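Local coordinates for tryptophan halogenase superfamily (Brevundimonas sp. BAL3, PDB 6FRL), which is a flavin-dependent halogenase that prefers bromination over chlorination, at residues G87-D92 against D99-F104; P266-T271 against W279-R284; I188-R193 against D211-E216; I41-S46 against G183-I188; Y107-K112 against P155-V160. All blocks are in the same frame, centred on the assembly; numbering follows the deposited sequence.

Contacts 1 and 2 are two antiparallel hairpins of one mixed sheet and lie side by side, strand 87-91 pairing with strand 268-273; contact 2 is buried, while contact 1 is partly buried, with an exposed aspartate on one face. About 33 Å between nearest atoms separates contact 1 from contact 3. Contacts 3 and 4 share Ile188: contact 4 joins two parallel strands through backbone hydrogen bonds, whereas contact 3 is a surface meeting of side chains. Contact 5 brings two loops together and relies on glutamine side chains. Regular backbone bonding thus dominates in the sheets, aliphatic and arginine packing at contact 3, and amide packing between the loops.

Contact 1 of 5, residues G87-D92 against D99-F104; sequences GIRFLD and DFIHPF
Phe90 and Phe100 form a hydrogen-bonded antiparallel pair, and their side chains are the tightly packed part of the contact. The CB methylene of Phe90 lies over the face of the Phe100 ring in a CH-pi contact, 3.4 Å from its CE1. The two rings are nearly parallel but slid so far that they barely overlap, their centroids 5.1 Å apart. In Phe100, CG stands between the backbone N and the carbonyl carbon (chi1 80°), which brings the ring back against its partner. His102 lies on the same face, its CB at the edge of the Phe90 ring, while its imidazole leads away to Ser449 and Glu351. The other face is polar at its Asp99 end, which is exposed. Here the extended Arg89 grips Asp99 side-on in a salt bridge: NH2 reaches OD2 at 2.7 Å, on its syn lone pair and nearly straight (167°), while NE meets OD1 at 3.0 Å from a tilted position. CD2 of Leu91 rests 3.6 Å from Asp99 CG. Ile88 and His102 exchange two backbone bonds, each 2.9 Å between N and O. Together strands 87-91 and 99-103 make a beta hairpin whose second strand is outermost in a mixed sheet.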
# COMPACT_ATOMS: atom_id res chain seq x y z
N GLY B 87 17.96 -9.04 13.66
CA GLY B 87 17.51 -9.87 12.54
C GLY B 87 17.60 -11.37 12.85
O GLY B 87 17.83 -11.75 14.01
N ILE B 88 17.46 -12.22 11.85
CA ILE B 88 17.57 -13.67 12.07
C ILE B 88 18.70 -14.21 11.23
O ILE B 88 18.87 -13.82 10.07
CB ILE B 88 16.29 -14.42 11.65
CG1 ILE B 88 15.08 -13.88 12.41
CG2 ILE B 88 16.43 -15.93 11.84
CD1 ILE B 88 13.75 -14.46 11.93
N ARG B 89 19.47 -15.13 11.82
CA ARG B 89 20.62 -15.70 11.13
C ARG B 89 20.34 -17.13 10.66
O ARG B 89 20.12 -18.00 11.48
CB ARG B 89 21.82 -15.65 12.05
CG ARG B 89 23.12 -15.96 11.34
CD ARG B 89 24.30 -15.60 12.20
NE ARG B 89 25.55 -15.78 11.48
CZ ARG B 89 26.72 -15.26 11.85
NH1 ARG B 89 26.84 -14.54 12.96
NH2 ARG B 89 27.80 -15.47 11.11
N PHE B 90 20.33 -17.34 9.35
CA PHE B 90 20.01 -18.65 8.73
C PHE B 90 21.31 -19.41 8.41
O PHE B 90 22.14 -18.95 7.61
CB PHE B 90 19.16 -18.47 7.47
CG PHE B 90 17.77 -18.01 7.77
CD1 PHE B 90 16.79 -18.91 8.13
CD2 PHE B 90 17.45 -16.66 7.78
CE1 PHE B 90 15.52 -18.47 8.48
CE2 PHE B 90 16.17 -16.23 8.11
CZ PHE B 90 15.21 -17.13 8.46
N LEU B 91 21.47 -20.56 9.09
CA LEU B 91 22.68 -21.39 9.01
C LEU B 91 22.35 -22.72 8.37
O LEU B 91 21.32 -23.34 8.73
CB LEU B 91 23.30 -21.61 10.39
CG LEU B 91 23.74 -20.31 11.09
CD1 LEU B 91 24.16 -20.52 12.53
CD2 LEU B 91 24.86 -19.66 10.29
N ASP B 92 23.17 -23.09 7.38
CA ASP B 92 23.14 -24.41 6.72
C ASP B 92 21.88 -24.69 5.87
O ASP B 92 21.60 -25.87 5.63
CB ASP B 92 23.38 -25.58 7.72
CG ASP B 92 24.66 -25.41 8.56
OD1 ASP B 92 25.65 -24.75 8.15
OD2 ASP B 92 24.68 -25.95 9.66
N ASP B 99 25.48 -19.30 5.40
CA ASP B 99 25.36 -18.30 6.45
C ASP B 99 24.88 -16.95 5.87
O ASP B 99 25.64 -16.30 5.13
CB ASP B 99 26.73 -18.17 7.14
CG ASP B 99 26.72 -17.25 8.36
OD1 ASP B 99 25.73 -16.53 8.62
OD2 ASP B 99 27.76 -17.22 9.06
N PHE B 100 23.63 -16.57 6.17
CA PHE B 100 23.13 -15.23 5.88
C PHE B 100 22.22 -14.67 6.99
O PHE B 100 21.71 -15.41 7.81
CB PHE B 100 22.46 -15.19 4.50
CG PHE B 100 21.06 -15.73 4.45
CD1 PHE B 100 20.83 -17.09 4.22
CD2 PHE B 100 19.95 -14.87 4.60
CE1 PHE B 100 19.53 -17.59 4.16
CE2 PHE B 100 18.64 -15.37 4.55
CZ PHE B 100 18.42 -16.74 4.33
N ILE B 101 22.09 -13.34 7.04
CA ILE B 101 21.24 -12.65 8.02
C ILE B 101 20.10 -11.86 7.33
O ILE B 101 20.37 -10.99 6.46
CB ILE B 101 22.05 -11.68 8.93
CG1 ILE B 101 23.02 -12.45 9.80
CG2 ILE B 101 21.13 -10.92 9.85
CD1 ILE B 101 24.02 -11.59 10.59
N HIS B 102 18.87 -12.12 7.77
CA HIS B 102 17.68 -11.30 7.42
C HIS B 102 17.53 -10.22 8.45
O HIS B 102 17.10 -10.49 9.56
CB HIS B 102 16.40 -12.15 7.35
CG HIS B 102 15.15 -11.36 7.10
ND1 HIS B 102 13.89 -11.87 7.33
CD2 HIS B 102 14.97 -10.08 6.67
CE1 HIS B 102 12.99 -10.93 7.08
NE2 HIS B 102 13.62 -9.85 6.65
N PRO B 103 17.89 -8.99 8.09
CA PRO B 103 17.82 -7.88 9.03
C PRO B 103 16.50 -7.12 8.96
O PRO B 103 15.71 -7.35 8.07
CB PRO B 103 18.94 -6.98 8.51
CG PRO B 103 18.80 -7.10 7.02
CD PRO B 103 18.47 -8.53 6.81
N PHE B 104 16.33 -6.15 9.85
CA PHE B 104 15.29 -5.12 9.71
C PHE B 104 15.91 -3.87 9.10
O PHE B 104 16.40 -2.99 9.83
CB PHE B 104 14.65 -4.80 11.07
CG PHE B 104 14.30 -6.03 11.85
CD1 PHE B 104 13.34 -6.90 11.37
CD2 PHE B 104 14.93 -6.33 13.07
CE1 PHE B 104 12.99 -8.04 12.09
CE2 PHE B 104 14.57 -7.47 13.79
CZ PHE B 104 13.61 -8.32 13.29

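Contact 2 of 5, residues P266-T271 against W279-R284; sequences PFTRVT and WGIPLR
Arg269 N donates to Gly280 O at 3.1 Å in an almost straight hydrogen bond (170°), joining the two strands of the beta hairpin 268-273/276-282 within a mixed sheet. The donor approaches somewhat tilted from the carbonyl plane. At the neighbouring non-hydrogen-bonded pair Val270-Trp279, the CA of Trp279 makes a CA-H...O contact with Arg269 O at 3.4 Å.

Thr268 and Ile281 lie side by side, their side chains pointing the same way. The methyl CG2 of Thr268 is 3.8 Å from Ile281 CG1 and also borders Gly280 O. With CG2 anti to the backbone N, OG1 lies beside that N and is hydrogen-bonded to His166 NE2, so that one threonine serves apolar packing and a polar bond at once. Ala57 touches both Thr268 and Ile281.

Beyond this pair the regular bonding gives way. Pro282 has no N-H to offer, and its ring instead meets the Phe267 carbonyl, CG being 3.6 Å from Phe267 O. On its other flank strand 268-273 runs parallel to strand 87-91, with Arg89 bonded through its backbone to Thr268 and Val270. Val270 packs on Ile88 and Phe90 of that strand.

Toward the opposite face from Val270 and Trp279, the Arg269 side chain leads away from Gly280, departs from extended at chi3 (-149°) and runs beside Phe267. Its CG lies at the edge of the Phe267 ring, in plane, and the ring atom CE1 of Phe267 sits 3.6 Å above the centre of the guanidinium.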
# COMPACT_ATOMS: atom_id res chain seq x y z
N PRO B 266 23.08 -10.46 19.41
CA PRO B 266 21.92 -9.66 18.99
C PRO B 266 21.20 -10.18 17.73
O PRO B 266 20.84 -9.41 16.84
CB PRO B 266 22.54 -8.28 18.74
CG PRO B 266 23.92 -8.57 18.29
CD PRO B 266 24.34 -9.91 18.88
N PHE B 267 20.98 -11.49 17.68
CA PHE B 267 20.20 -12.11 16.62
C PHE B 267 19.69 -13.48 17.05
O PHE B 267 20.23 -14.10 17.97
CB PHE B 267 21.02 -12.25 15.35
CG PHE B 267 22.34 -12.93 15.55
CD1 PHE B 267 22.41 -14.31 15.63
CD2 PHE B 267 23.53 -12.17 15.62
CE1 PHE B 267 23.66 -14.93 15.79
CE2 PHE B 267 24.76 -12.78 15.78
CZ PHE B 267 24.82 -14.17 15.89
N THR B 268 18.65 -13.93 16.36
CA THR B 268 18.11 -15.27 16.55
C THR B 268 18.87 -16.21 15.62
O THR B 268 19.17 -15.83 14.47
CB THR B 268 16.61 -15.25 16.22
OG1 THR B 268 15.98 -14.29 17.06
CG2 THR B 268 15.98 -16.60 16.43
N ARG B 269 19.22 -17.40 16.11
CA ARG B 269 19.85 -18.43 15.25
C ARG B 269 18.81 -19.38 14.72
O ARG B 269 18.05 -19.92 15.50
CB ARG B 269 20.87 -19.26 16.01
CG ARG B 269 22.20 -18.56 16.25
CD ARG B 269 22.98 -19.26 17.36
NE ARG B 269 23.80 -18.30 18.09
CZ ARG B 269 24.94 -17.80 17.63
NH1 ARG B 269 25.44 -18.15 16.43
NH2 ARG B 269 25.59 -16.90 18.38
N VAL B 270 18.78 -19.58 13.39
CA VAL B 270 17.93 -20.61 12.79
C VAL B 270 18.77 -21.57 11.96
O VAL B 270 19.19 -21.22 10.88
CB VAL B 270 16.78 -20.02 11.96
CG1 VAL B 270 16.00 -21.11 11.25
CG2 VAL B 270 15.84 -19.24 12.86
N THR B 271 18.98 -22.78 12.49
CA THR B 271 19.92 -23.76 11.94
C THR B 271 19.16 -24.94 11.31
O THR B 271 18.44 -25.68 12.00
CB THR B 271 20.87 -24.29 13.03
OG1 THR B 271 21.59 -23.20 13.61
CG2 THR B 271 21.88 -25.31 12.45
N TRP B 279 15.85 -23.55 16.48
CA TRP B 279 15.87 -22.15 16.86
C TRP B 279 16.72 -21.91 18.13
O TRP B 279 16.95 -22.83 18.95
CB TRP B 279 14.42 -21.65 16.99
CG TRP B 279 13.69 -21.91 18.30
CD1 TRP B 279 13.88 -21.27 19.51
CD2 TRP B 279 12.56 -22.77 18.48
NE1 TRP B 279 12.97 -21.72 20.43
CE2 TRP B 279 12.15 -22.64 19.83
CE3 TRP B 279 11.87 -23.66 17.64
CZ2 TRP B 279 11.07 -23.37 20.37
CZ3 TRP B 279 10.79 -24.38 18.17
CH2 TRP B 279 10.40 -24.22 19.52
N GLY B 280 17.17 -20.68 18.27
CA GLY B 280 18.03 -20.28 19.37
C GLY B 280 17.80 -18.82 19.70
O GLY B 280 18.32 -17.96 19.02
N ILE B 281 17.04 -18.57 20.76
CA ILE B 281 16.57 -17.25 21.10
C ILE B 281 17.24 -16.82 22.41
O ILE B 281 16.93 -17.34 23.48
CB ILE B 281 15.04 -17.28 21.19
CG1 ILE B 281 14.49 -17.56 19.76
CG2 ILE B 281 14.49 -15.97 21.80
CD1 ILE B 281 12.98 -17.58 19.62
N PRO B 282 18.22 -15.90 22.32
CA PRO B 282 18.97 -15.56 23.51
C PRO B 282 18.27 -14.51 24.39
O PRO B 282 17.92 -13.44 23.91
CB PRO B 282 20.26 -14.99 22.94
CG PRO B 282 19.91 -14.47 21.58
CD PRO B 282 18.69 -15.18 21.11
N LEU B 283 18.07 -14.86 25.67
CA LEU B 283 17.75 -13.88 26.72
C LEU B 283 19.02 -13.52 27.45
O LEU B 283 20.08 -14.05 27.12
CB LEU B 283 16.67 -14.44 27.68
CG LEU B 283 15.37 -14.92 26.99
CD1 LEU B 283 14.34 -15.40 27.99
CD2 LEU B 283 14.77 -13.84 26.11
N ARG B 284 18.93 -12.61 28.42
CA ARG B 284 20.12 -12.11 29.15
C ARG B 284 20.95 -13.17 29.87
O ARG B 284 22.18 -13.14 29.76
CB ARG B 284 19.78 -10.98 30.14
CG ARG B 284 19.79 -9.61 29.47
CD ARG B 284 20.04 -8.46 30.44
NE ARG B 284 19.01 -8.38 31.48
CZ ARG B 284 17.74 -7.98 31.30
NH1 ARG B 284 17.26 -7.62 30.09
NH2 ARG B 284 16.91 -7.96 32.36

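Contact 3 of 5, residues I188-R193 against D211-E216; sequences IDARIR and DGREVE
Segments 188-193 and 211-216, which touch mainly through Ile188, Ala190 and Arg193 on one side and Gly212, Arg213 and Val215 on the other, run about 110° apart end to end. Their backbones stay well separated, with the CA atoms of Arg193 and Gly212 no nearer than 8.2 Å. The first segment leads from strand 186-189 of the mixed six-stranded sheet into strand 192-197, an outer strand of a small three-stranded antiparallel sheet; the second holds the opposite outer strand, 214-216. This small sheet, inserted in the chain between strands 186-189 and 219-222 of the larger one, is consistent with a Rossmann-type flavoprotein fold.

Side chains bridge the gap. Ile188 and Val215 reach toward each other tip to tip, CD1 of Ile188 lying 4.0 Å from CG2 of Val215. Leu209 of the middle strand packs against Ile188 and Ala190. The Arg213 side chain slides past Ile188 in the opposite direction, its NH1 4.1 Å from Ile188 CG2, while NH2 approaches Ala190 CB.

Within its own segment Arg213 is tied firmly. Asp211 OD1 accepts from Arg213 N at 3.0 Å, closing an Asx turn, and the carboxylate also meets the guanidinium edge in a salt bridge, with Arg213 NH2 3.0 Å from Asp211 OD2 on its syn lone pair. The bend of the Arg213 chain at chi3 (-72°) turns the guanidinium back to the aspartate. Gly212, between them, has a positive phi at which a CB would jam against the preceding carbonyl oxygen. On the solvent side Arg193 hydrogen-bonds Asp210 O through NH2, an atom that also lies 3.6 Å from Gly212 N.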
# COMPACT_ATOMS: atom_id res chain seq x y z
N ILE B 188 -10.53 -12.51 36.65
CA ILE B 188 -11.26 -13.58 37.27
C ILE B 188 -10.48 -14.86 37.08
O ILE B 188 -10.35 -15.33 35.95
CB ILE B 188 -12.65 -13.76 36.65
CG1 ILE B 188 -13.52 -12.52 36.93
CG2 ILE B 188 -13.32 -15.03 37.20
CD1 ILE B 188 -14.87 -12.52 36.21
N ASP B 189 -9.99 -15.42 38.18
CA ASP B 189 -9.28 -16.69 38.18
C ASP B 189 -10.32 -17.79 38.33
O ASP B 189 -10.95 -17.90 39.37
CB ASP B 189 -8.27 -16.73 39.32
CG ASP B 189 -7.28 -17.88 39.21
OD1 ASP B 189 -7.51 -18.88 38.47
OD2 ASP B 189 -6.25 -17.79 39.92
N ALA B 190 -10.51 -18.59 37.28
CA ALA B 190 -11.60 -19.58 37.23
C ALA B 190 -11.56 -20.38 35.94
O ALA B 190 -11.27 -19.83 34.88
CB ALA B 190 -12.94 -18.88 37.33
N ARG B 191 -11.84 -21.68 36.04
CA ARG B 191 -12.12 -22.53 34.87
C ARG B 191 -13.53 -22.27 34.33
O ARG B 191 -14.43 -21.93 35.09
CB ARG B 191 -12.00 -24.02 35.23
CG ARG B 191 -10.61 -24.49 35.59
CD ARG B 191 -10.58 -26.01 35.76
NE ARG B 191 -9.41 -26.43 36.56
CZ ARG B 191 -8.91 -27.67 36.62
NH1 ARG B 191 -9.43 -28.68 35.91
NH2 ARG B 191 -7.84 -27.91 37.39
N ILE B 192 -13.71 -22.42 33.03
CA ILE B 192 -14.99 -22.16 32.37
C ILE B 192 -15.63 -23.52 32.15
O ILE B 192 -14.98 -24.40 31.57
CB ILE B 192 -14.78 -21.41 31.03
CG1 ILE B 192 -14.15 -20.02 31.29
CG2 ILE B 192 -16.11 -21.20 30.28
CD1 ILE B 192 -13.37 -19.46 30.12
N ARG B 193 -16.87 -23.69 32.63
CA ARG B 193 -17.61 -24.96 32.45
C ARG B 193 -18.28 -25.03 31.08
O ARG B 193 -18.26 -26.07 30.43
CB ARG B 193 -18.70 -25.12 33.53
CG ARG B 193 -19.41 -26.48 33.57
CD ARG B 193 -20.72 -26.39 34.38
NE ARG B 193 -20.52 -26.04 35.80
CZ ARG B 193 -21.37 -25.35 36.57
NH1 ARG B 193 -22.54 -24.90 36.10
NH2 ARG B 193 -21.06 -25.11 37.84
N ASP B 211 -17.76 -22.66 39.42
CA ASP B 211 -18.60 -22.34 40.59
C ASP B 211 -20.05 -21.88 40.27
O ASP B 211 -20.82 -21.62 41.20
CB ASP B 211 -17.87 -21.36 41.57
CG ASP B 211 -17.68 -19.95 41.02
OD1 ASP B 211 -18.48 -19.49 40.18
OD2 ASP B 211 -16.72 -19.28 41.46
N GLY B 212 -20.40 -21.75 38.99
CA GLY B 212 -21.76 -21.40 38.58
C GLY B 212 -22.01 -19.92 38.34
O GLY B 212 -23.11 -19.55 37.88
N ARG B 213 -21.02 -19.07 38.62
CA ARG B 213 -21.12 -17.66 38.25
C ARG B 213 -21.22 -17.53 36.73
O ARG B 213 -20.67 -18.34 35.97
CB ARG B 213 -19.92 -16.84 38.76
CG ARG B 213 -19.95 -16.48 40.25
CD ARG B 213 -18.73 -15.65 40.63
NE ARG B 213 -17.50 -16.46 40.64
CZ ARG B 213 -16.26 -15.98 40.46
NH1 ARG B 213 -16.04 -14.67 40.27
NH2 ARG B 213 -15.23 -16.82 40.49
N GLU B 214 -21.92 -16.49 36.31
CA GLU B 214 -22.01 -16.13 34.92
C GLU B 214 -21.18 -14.87 34.70
O GLU B 214 -21.20 -13.98 35.53
CB GLU B 214 -23.46 -15.88 34.51
CG GLU B 214 -24.30 -17.17 34.42
CD GLU B 214 -25.59 -17.04 33.65
OE1 GLU B 214 -26.04 -15.93 33.35
OE2 GLU B 214 -26.14 -18.10 33.31
N VAL B 215 -20.46 -14.82 33.57
CA VAL B 215 -19.76 -13.61 33.11
C VAL B 215 -20.35 -13.24 31.78
O VAL B 215 -20.16 -13.92 30.76
CB VAL B 215 -18.24 -13.84 32.95
CG1 VAL B 215 -17.55 -12.52 32.64
CG2 VAL B 215 -17.66 -14.52 34.20
N GLU B 216 -21.11 -12.16 31.80
CA GLU B 216 -21.81 -11.64 30.66
C GLU B 216 -20.92 -10.65 29.95
O GLU B 216 -20.08 -10.00 30.59
CB GLU B 216 -23.06 -10.87 31.10
CG GLU B 216 -24.11 -11.67 31.87
CD GLU B 216 -25.30 -10.82 32.25
OE1 GLU B 216 -25.10 -9.69 32.75
OE2 GLU B 216 -26.44 -11.29 32.04

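Contact 4 of 5, residues I41-S46 against G183-I188; sequences ITVVES and GGCARI
Strands 40-45 and 186-189 form a parallel pair at the edge of a sheet consistent with a Rossmann-type fold, with Thr42 beside Ala186, Val43 beside Arg187 and Val44 beside Ile188. Backbone bonds alternate across it, from Ala186 N to Ile41 O (2.9 Å) through to Glu45 N and Ile188 O (3.3 Å). A water bridges Ile41 N and Gly184 O, the latter in the Schellman motif ending helix 169-182. Cys185 SG packs against both Ile41 CG2 (3.8 Å) and Val43 CG2 (4.0 Å). On the opposite face Thr42 OG1 touches Ala186 CB, and its CG2 meets Ile188 CD1 at 3.9 Å.

The Glu45 and Arg187 side chains cross at about a right angle. The Arg187 chain, CG anti to the backbone N (chi1 177°) and extended as far as NE, brings NE to Glu45 OE2 at 3.0 Å, a salt bridge whose hydrogen bond is nearly straight (169°) and comes from the anti side, tilted out of the carboxylate plane. Replacing Arg187 with a leucine would probably leave the Glu45 carboxylate without its cationic mate, held by Trp24 NE1 of helix 20-33. That helix covers Ile41, Val43 and Cys185, strand 13-17 flanks strand 40-45 on its other side, and Leu207 of strand 204-209 covers Val44.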
# COMPACT_ATOMS: atom_id res chain seq x y z
N ILE B 41 -13.87 -3.97 30.91
CA ILE B 41 -13.03 -4.98 30.33
C ILE B 41 -12.68 -5.95 31.44
O ILE B 41 -12.28 -5.55 32.55
CB ILE B 41 -11.76 -4.38 29.71
CG1 ILE B 41 -12.11 -3.34 28.61
CG2 ILE B 41 -10.86 -5.48 29.13
CD1 ILE B 41 -10.95 -2.47 28.20
N THR B 42 -12.80 -7.24 31.12
CA THR B 42 -12.48 -8.32 32.04
C THR B 42 -11.77 -9.45 31.28
O THR B 42 -12.14 -9.78 30.16
CB THR B 42 -13.79 -8.87 32.63
OG1 THR B 42 -14.56 -7.81 33.19
CG2 THR B 42 -13.51 -9.92 33.68
N VAL B 43 -10.75 -10.02 31.91
CA VAL B 43 -10.05 -11.21 31.44
C VAL B 43 -10.46 -12.38 32.36
O VAL B 43 -10.59 -12.20 33.56
CB VAL B 43 -8.51 -11.03 31.53
CG1 VAL B 43 -7.77 -12.34 31.25
CG2 VAL B 43 -8.03 -9.95 30.57
N VAL B 44 -10.64 -13.55 31.77
CA VAL B 44 -10.94 -14.79 32.47
C VAL B 44 -9.87 -15.83 32.11
O VAL B 44 -9.80 -16.26 30.99
CB VAL B 44 -12.34 -15.32 32.05
CG1 VAL B 44 -12.66 -16.62 32.76
CG2 VAL B 44 -13.42 -14.29 32.33
N GLU B 45 -9.06 -16.22 33.08
CA GLU B 45 -7.98 -17.21 32.89
C GLU B 45 -7.85 -18.09 34.13
O GLU B 45 -8.45 -17.79 35.16
CB GLU B 45 -6.64 -16.48 32.62
CG GLU B 45 -6.19 -15.47 33.69
CD GLU B 45 -4.75 -14.97 33.50
OE1 GLU B 45 -3.97 -15.57 32.74
OE2 GLU B 45 -4.36 -13.97 34.15
N SER B 46 -7.00 -19.12 34.01
CA SER B 46 -6.61 -20.01 35.11
C SER B 46 -5.11 -20.30 35.10
O SER B 46 -4.43 -20.12 36.12
CB SER B 46 -7.41 -21.32 35.02
OG SER B 46 -7.06 -22.02 33.84
N GLY B 183 -5.44 0.30 34.94
CA GLY B 183 -6.42 1.09 34.18
C GLY B 183 -7.88 0.62 34.32
O GLY B 183 -8.77 1.17 33.66
N GLY B 184 -8.11 -0.40 35.16
CA GLY B 184 -9.44 -0.82 35.53
C GLY B 184 -9.96 -2.09 34.90
O GLY B 184 -11.16 -2.29 34.84
N CYS B 185 -9.06 -2.95 34.44
CA CYS B 185 -9.42 -4.21 33.86
C CYS B 185 -9.62 -5.17 35.01
O CYS B 185 -8.72 -5.34 35.83
CB CYS B 185 -8.33 -4.73 32.89
SG CYS B 185 -8.67 -6.35 32.14
N ALA B 186 -10.80 -5.80 35.07
CA ALA B 186 -11.11 -6.89 36.02
C ALA B 186 -10.42 -8.19 35.65
O ALA B 186 -10.17 -8.45 34.48
CB ALA B 186 -12.64 -7.13 36.10
N ARG B 187 -10.13 -9.01 36.65
CA ARG B 187 -9.50 -10.32 36.43
C ARG B 187 -10.23 -11.37 37.26
O ARG B 187 -10.52 -11.13 38.43
CB ARG B 187 -8.00 -10.29 36.81
CG ARG B 187 -7.35 -11.67 36.66
CD ARG B 187 -5.86 -11.65 36.90
NE ARG B 187 -5.28 -13.00 36.86
CZ ARG B 187 -5.25 -13.88 37.86
NH1 ARG B 187 -5.82 -13.61 39.04
NH2 ARG B 187 -4.67 -15.07 37.68
N ILE B 188 -10.53 -12.51 36.65
CA ILE B 188 -11.26 -13.58 37.27
C ILE B 188 -10.48 -14.86 37.08
O ILE B 188 -10.35 -15.33 35.95
CB ILE B 188 -12.65 -13.76 36.65
CG1 ILE B 188 -13.52 -12.52 36.93
CG2 ILE B 188 -13.32 -15.03 37.20
CD1 ILE B 188 -14.87 -12.52 36.21
O HOH W 1 -13.55 -2.90 33.75

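Contact 5 of 5, residues Y107-K112 against P155-V160; sequences YGQDVK and PSQLSV
Gln109 and Gln157 cross obliquely, their amide planes 76° apart, at the middle of a contact between two loops. Gln109 lays its amide against the Gln157 methylene, with NE2 3.3 Å and OE1 3.5 Å from CB. NE2 of Gln109 also comes within 2.9 Å of Gln157 OE1, but at an angle too poor for a hydrogen bond. Gln157 runs extended past Gly108, its CG 3.5 Å and its NE2 3.3 Å from Gly108 O. With a glycine in place of Gln157, the CB methylene against the Gln109 amide would be gone, and that amide would probably be freer to turn. Beside it, Leu158 CD1 touches Gln109 CB at 3.8 Å, and Ser156 CB borders Gln109 OE1.

The next shell sets these groups. Gln109 bends at chi2 (68°), which returns NE2 to a weak bond with Asp110 O. Asp110 is held by its OD1 to Phe116 N, at the start of helix 116-125, and the backbone of Gly108 bonds that of Tyr135. Ser156 O takes both Ser159 N and Ser159 OG (3.0 Å), fixing the 3-10 turn 157-159 that presents Gln157 and Leu158. With no clear hydrogen bond between the loops, their fit rests on shape and is probably fixed by bonds within each loop, such as those to Ser156 O.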
# COMPACT_ATOMS: atom_id res chain seq x y z
N TYR B 107 18.86 -2.44 1.81
CA TYR B 107 20.22 -2.64 1.30
C TYR B 107 20.69 -1.46 0.44
O TYR B 107 20.04 -1.09 -0.52
CB TYR B 107 20.29 -3.90 0.44
CG TYR B 107 20.09 -5.16 1.22
CD1 TYR B 107 21.14 -5.78 1.89
CD2 TYR B 107 18.83 -5.74 1.32
CE1 TYR B 107 20.94 -6.96 2.61
CE2 TYR B 107 18.63 -6.91 2.04
CZ TYR B 107 19.67 -7.51 2.69
OH TYR B 107 19.47 -8.65 3.38
N GLY B 108 21.83 -0.89 0.79
CA GLY B 108 22.41 0.15 -0.03
C GLY B 108 21.55 1.39 -0.08
O GLY B 108 20.79 1.70 0.86
N GLN B 109 21.71 2.10 -1.20
CA GLN B 109 21.04 3.36 -1.51
C GLN B 109 20.42 3.27 -2.90
O GLN B 109 21.13 3.05 -3.87
CB GLN B 109 22.08 4.49 -1.48
CG GLN B 109 21.58 5.92 -1.77
CD GLN B 109 20.66 6.47 -0.68
OE1 GLN B 109 21.13 7.00 0.36
NE2 GLN B 109 19.34 6.33 -0.89
N ASP B 110 19.10 3.42 -2.97
CA ASP B 110 18.37 3.53 -4.24
C ASP B 110 18.80 4.81 -4.97
O ASP B 110 19.08 5.83 -4.34
CB ASP B 110 16.85 3.52 -4.02
CG ASP B 110 16.31 2.12 -3.64
OD1 ASP B 110 17.13 1.19 -3.40
OD2 ASP B 110 15.05 1.94 -3.57
N VAL B 111 18.89 4.72 -6.29
CA VAL B 111 19.39 5.81 -7.14
C VAL B 111 18.45 6.01 -8.32
O VAL B 111 18.04 5.05 -8.97
CB VAL B 111 20.81 5.50 -7.64
CG1 VAL B 111 21.27 6.51 -8.68
CG2 VAL B 111 21.76 5.44 -6.45
N LYS B 112 18.08 7.26 -8.57
CA LYS B 112 17.24 7.64 -9.71
C LYS B 112 15.94 6.84 -9.80
O LYS B 112 15.45 6.55 -10.89
CB LYS B 112 18.06 7.54 -11.02
CG LYS B 112 19.20 8.55 -11.07
CD LYS B 112 20.07 8.40 -12.31
CE LYS B 112 21.13 9.50 -12.34
NZ LYS B 112 22.17 9.22 -13.35
N PRO B 155 21.61 10.88 8.34
CA PRO B 155 22.18 11.45 7.11
C PRO B 155 21.51 10.97 5.80
O PRO B 155 21.08 11.80 5.00
CB PRO B 155 23.65 11.01 7.18
CG PRO B 155 23.95 10.85 8.64
CD PRO B 155 22.65 10.71 9.39
N SER B 156 21.40 9.64 5.62
CA SER B 156 20.79 9.04 4.43
C SER B 156 20.26 7.62 4.70
O SER B 156 20.41 7.10 5.80
CB SER B 156 21.84 8.95 3.32
OG SER B 156 22.90 8.09 3.73
N GLN B 157 19.66 7.02 3.66
CA GLN B 157 19.22 5.61 3.65
C GLN B 157 20.21 4.55 4.23
O GLN B 157 19.76 3.56 4.82
CB GLN B 157 18.77 5.22 2.21
CG GLN B 157 18.27 3.78 2.01
CD GLN B 157 17.66 3.51 0.60
OE1 GLN B 157 17.27 4.43 -0.12
NE2 GLN B 157 17.60 2.24 0.22
N LEU B 158 21.52 4.75 4.07
CA LEU B 158 22.54 3.79 4.56
C LEU B 158 22.59 3.60 6.07
O LEU B 158 23.07 2.58 6.54
CB LEU B 158 23.96 4.18 4.09
CG LEU B 158 24.63 3.32 3.03
CD1 LEU B 158 24.14 3.80 1.68
CD2 LEU B 158 26.15 3.43 3.12
N SER B 159 22.11 4.58 6.82
CA SER B 159 22.18 4.50 8.29
C SER B 159 20.85 4.07 8.92
O SER B 159 20.76 4.01 10.14
CB SER B 159 22.70 5.83 8.89
OG SER B 159 22.17 6.94 8.18
N VAL B 160 19.85 3.74 8.10
CA VAL B 160 18.52 3.38 8.60
C VAL B 160 18.44 1.87 8.83
O VAL B 160 18.59 1.09 7.90
CB VAL B 160 17.38 3.78 7.62
CG1 VAL B 160 16.01 3.50 8.25
CG2 VAL B 160 17.49 5.25 7.26